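Local coordinates for uncharacterized protein (Staphylococcus aureus subsp. aureus, PDB 3QFK) that is a putative 5'-nucleotidase of the calcineurin-like phosphoesterase family, with a zinc ion and a manganese ion bound in its metal site, at residues H110-G115 and E174-L179. Numbering follows the deposited sequence.
With AKG (2-oxoglutaric acid), chain D.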
ATOM      1  N   HIS A 110       0.852   3.532   5.315  1.00 39.48           N
ATOM      2  CA  HIS A 110      -0.591   3.732   5.352  1.00 39.87           C
ATOM      3  C   HIS A 110      -1.176   4.147   6.707  1.00 39.23           C
ATOM      4  O   HIS A 110      -2.307   4.627   6.746  1.00 38.80           O
ATOM      5  CB  HIS A 110      -1.345   2.568   4.707  1.00 40.30           C
ATOM      6  CG  HIS A 110      -1.129   2.487   3.225  1.00 42.20           C
ATOM      7  ND1 HIS A 110      -1.762   3.332   2.339  1.00 44.87           N
ATOM      8  CD2 HIS A 110      -0.320   1.697   2.477  1.00 43.46           C
ATOM      9  CE1 HIS A 110      -1.370   3.051   1.106  1.00 48.43           C
ATOM     10  NE2 HIS A 110      -0.483   2.070   1.164  1.00 48.64           N
ATOM     11  N   GLU A 111      -0.401   4.046   7.789  1.00 39.09           N
ATOM     12  CA  GLU A 111      -0.876   4.517   9.099  1.00 39.83           C
ATOM     13  C   GLU A 111      -1.086   6.054   9.178  1.00 40.07           C
ATOM     14  O   GLU A 111      -1.670   6.554  10.146  1.00 38.58           O
ATOM     15  CB  GLU A 111       0.053   4.083  10.227  1.00 40.03           C
ATOM     16  CG  GLU A 111      -0.304   2.730  10.840  1.00 41.38           C
ATOM     17  CD  GLU A 111      -0.087   1.593   9.905  1.00 44.30           C
ATOM     18  OE1 GLU A 111      -1.079   1.148   9.285  1.00 46.34           O
ATOM     19  OE2 GLU A 111       1.088   1.184   9.740  1.00 47.04           O
ATOM     20  N   PHE A 112      -0.583   6.783   8.185  1.00 40.36           N
ATOM     21  CA  PHE A 112      -0.713   8.256   8.125  1.00 42.54           C
ATOM     22  C   PHE A 112      -1.850   8.750   7.188  1.00 43.75           C
ATOM     23  O   PHE A 112      -2.150   9.954   7.146  1.00 44.74           O
ATOM     24  CB  PHE A 112       0.627   8.870   7.672  1.00 44.05           C
ATOM     25  CG  PHE A 112       1.769   8.599   8.622  1.00 45.48           C
ATOM     26  CD1 PHE A 112       2.519   7.432   8.518  1.00 47.75           C
ATOM     27  CD2 PHE A 112       2.073   9.502   9.644  1.00 45.72           C
ATOM     28  CE1 PHE A 112       3.554   7.163   9.422  1.00 47.64           C
ATOM     29  CE2 PHE A 112       3.100   9.247  10.544  1.00 45.46           C
ATOM     30  CZ  PHE A 112       3.849   8.086  10.432  1.00 46.12           C
ATOM     31  N   ASN A 113      -2.479   7.825   6.453  1.00 42.71           N
ATOM     32  CA  ASN A 113      -3.525   8.161   5.486  1.00 44.20           C
ATOM     33  C   ASN A 113      -4.705   8.988   6.029  1.00 45.36           C
ATOM     34  O   ASN A 113      -5.351   9.663   5.263  1.00 45.38           O
ATOM     35  CB  ASN A 113      -4.103   6.894   4.819  1.00 43.91           C
ATOM     36  CG  ASN A 113      -3.197   6.293   3.730  1.00 45.88           C
ATOM     37  OD1 ASN A 113      -3.543   5.263   3.158  1.00 46.85           O
ATOM     38  ND2 ASN A 113      -2.081   6.949   3.412  1.00 45.62           N
ATOM     39  N   TYR A 114      -5.000   8.925   7.322  1.00 44.99           N
ATOM     40  CA  TYR A 114      -6.136   9.682   7.861  1.00 46.87           C
ATOM     41  C   TYR A 114      -5.697  10.818   8.786  1.00 47.79           C
ATOM     42  O   TYR A 114      -6.520  11.394   9.519  1.00 50.37           O
ATOM     43  CB  TYR A 114      -7.115   8.759   8.610  1.00 47.93           C
ATOM     44  CG  TYR A 114      -7.522   7.508   7.853  1.00 49.23           C
ATOM     45  CD1 TYR A 114      -8.281   7.581   6.681  1.00 52.46           C
ATOM     46  CD2 TYR A 114      -7.184   6.242   8.342  1.00 56.31           C
ATOM     47  CE1 TYR A 114      -8.654   6.430   5.991  1.00 53.41           C
ATOM     48  CE2 TYR A 114      -7.564   5.087   7.674  1.00 57.17           C
ATOM     49  CZ  TYR A 114      -8.291   5.186   6.502  1.00 57.26           C
ATOM     50  OH  TYR A 114      -8.642   4.039   5.863  1.00 58.00           O
ATOM     51  N   GLY A 115      -4.409  11.133   8.784  1.00 46.03           N
ATOM     52  CA  GLY A 115      -3.917  12.214   9.609  1.00 47.50           C
ATOM     53  C   GLY A 115      -3.256  11.749  10.884  1.00 46.56           C
ATOM     54  O   GLY A 115      -3.478  10.614  11.349  1.00 45.01           O
ATOM     55  N   GLU A 174      -0.570  18.104   4.923  1.00 53.21           N
ATOM     56  CA  GLU A 174      -1.220  18.438   6.178  1.00 54.40           C
ATOM     57  C   GLU A 174      -1.122  17.283   7.183  1.00 53.36           C
ATOM     58  O   GLU A 174      -1.107  17.509   8.388  1.00 53.55           O
ATOM     59  CB  GLU A 174      -2.697  18.802   5.944  1.00 55.12           C
ATOM     60  CG  GLU A 174      -2.938  19.990   5.012  1.00 60.98           C
ATOM     61  CD  GLU A 174      -2.669  19.682   3.527  1.00 64.81           C
ATOM     62  OE1 GLU A 174      -2.929  18.534   3.074  1.00 63.25           O
ATOM     63  OE2 GLU A 174      -2.214  20.603   2.814  1.00 71.01           O
ATOM     64  N   HIS A 175      -1.046  16.047   6.690  1.00 51.60           N
ATOM     65  CA  HIS A 175      -0.973  14.895   7.580  1.00 50.48           C
ATOM     66  C   HIS A 175       0.390  14.652   8.226  1.00 50.05           C
ATOM     67  O   HIS A 175       0.452  13.976   9.252  1.00 49.54           O
ATOM     68  CB  HIS A 175      -1.407  13.585   6.888  1.00 49.19           C
ATOM     69  CG  HIS A 175      -2.853  13.541   6.500  1.00 49.71           C
ATOM     70  ND1 HIS A 175      -3.334  12.670   5.549  1.00 51.93           N
ATOM     71  CD2 HIS A 175      -3.906  14.307   6.879  1.00 49.71           C
ATOM     72  CE1 HIS A 175      -4.637  12.856   5.409  1.00 55.32           C
ATOM     73  NE2 HIS A 175      -5.003  13.859   6.189  1.00 48.68           N
ATOM     74  N   ILE A 176       1.462  15.172   7.639  1.00 48.78           N
ATOM     75  CA  ILE A 176       2.819  14.929   8.154  1.00 49.51           C
ATOM     76  C   ILE A 176       3.685  16.186   8.392  1.00 51.37           C
ATOM     77  O   ILE A 176       4.887  16.067   8.572  1.00 49.74           O
ATOM     78  CB  ILE A 176       3.610  14.009   7.161  1.00 47.94           C
ATOM     79  CG1 ILE A 176       3.830  14.715   5.804  1.00 51.05           C
ATOM     80  CG2 ILE A 176       2.890  12.698   6.965  1.00 44.14           C
ATOM     81  CD1 ILE A 176       4.733  13.934   4.836  1.00 50.10           C
ATOM     82  N   GLN A 177       3.074  17.368   8.425  1.00 55.44           N
ATOM     83  CA  GLN A 177       3.826  18.662   8.495  1.00 59.21           C
ATOM     84  C   GLN A 177       4.875  18.840   9.608  1.00 59.14           C
ATOM     85  O   GLN A 177       5.875  19.562   9.417  1.00 61.51           O
ATOM     86  CB  GLN A 177       2.835  19.848   8.551  1.00 61.94           C
ATOM     87  CG  GLN A 177       1.954  19.851   9.823  1.00 65.69           C
ATOM     88  CD  GLN A 177       0.880  20.926   9.809  1.00 73.33           C
ATOM     89  OE1 GLN A 177       0.493  21.438   8.748  1.00 75.37           O
ATOM     90  NE2 GLN A 177       0.370  21.258  10.994  1.00 77.58           N
ATOM     91  N   SER A 178       4.650  18.215  10.757  1.00 56.30           N
ATOM     92  CA  SER A 178       5.562  18.343  11.886  1.00 56.35           C
ATOM     93  C   SER A 178       6.555  17.191  11.982  1.00 53.90           C
ATOM     94  O   SER A 178       7.350  17.126  12.917  1.00 53.95           O
ATOM     95  CB  SER A 178       4.746  18.340  13.171  1.00 57.17           C
ATOM     96  OG  SER A 178       4.076  17.095  13.301  1.00 55.79           O
ATOM     97  N   LEU A 179       6.504  16.274  11.029  1.00 50.54           N
ATOM     98  CA  LEU A 179       7.344  15.103  11.093  1.00 48.23           C
ATOM     99  C   LEU A 179       8.622  15.225  10.312  1.00 48.25           C
ATOM    100  O   LEU A 179       8.688  15.956   9.330  1.00 50.30           O
ATOM    101  CB  LEU A 179       6.550  13.885  10.592  1.00 45.14           C
ATOM    102  CG  LEU A 179       5.278  13.594  11.408  1.00 44.84           C
ATOM    103  CD1 LEU A 179       4.450  12.454  10.807  1.00 41.66           C
ATOM    104  CD2 LEU A 179       5.638  13.288  12.840  1.00 42.73           C
TER
HETATM  105  C1  AKG D 514      -0.381   1.926  -2.561  0.80 67.07           C
HETATM  106  O1  AKG D 514      -0.989   0.932  -3.008  0.80 66.59           O
HETATM  107  O2  AKG D 514       0.607   1.791  -1.810  0.80 67.18           O
HETATM  108  C2  AKG D 514      -0.823   3.286  -2.904  0.80 66.88           C
HETATM  109  O5  AKG D 514      -0.430   4.206  -2.210  0.80 67.35           O
HETATM  110  C3  AKG D 514      -1.756   3.554  -4.074  0.80 67.17           C
HETATM  111  C4  AKG D 514      -1.500   4.908  -4.749  0.80 67.54           C
HETATM  112  C5  AKG D 514      -2.747   5.763  -4.777  0.80 68.40           C
HETATM  113  O3  AKG D 514      -3.224   6.123  -5.874  0.80 65.88           O
HETATM  114  O4  AKG D 514      -3.260   6.096  -3.694  0.80 72.01           O
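H110 ND1 donates a nearly straight hydrogen bond (175°) to N113 OD1 at 2.8 Å, with the oxygen lying in the imidazole plane. This fixes the ring's rotation and presents H110 NE2 to 2-oxoglutaric acid, whose O2 accepts a longer, more bent bond of 3.2 Å. N113 is itself positioned by E171, which takes ND2 through OE2 and H175 ND1 through OE1. One carboxylate thus ties both segments together, although no hydrogen bond runs directly between them. H175 lays one ring face over the backbone at the end of the 112-115 type I turn: G115 CA makes a CH-pi contact 3.7 Å from the ring centroid, 25° off its normal, and G115 N sits over the ring centre. With CG anti to its own carbonyl carbon (chi1 -66°), H175 reaches this glycine, the N-cap of helix 116-125. H110 lies in a short 3-10 segment of the calcineurin-like phosphoesterase domain and directly follows N109, a manganese ligand; H110 N is also hydrogen-bonded to OD1 of D72, which binds both metals. On the apolar side of the contact, F112 meets L179 from the opposite direction, CE2 lying 3.5 Å from L179 CD1 in an oblique approach. I176 CG2 adds a looser apolar touch 4.2 Å from F112 CD2, while L119 of helix 116-125 and I135 of strand 135-137 also touch the F112 side chain.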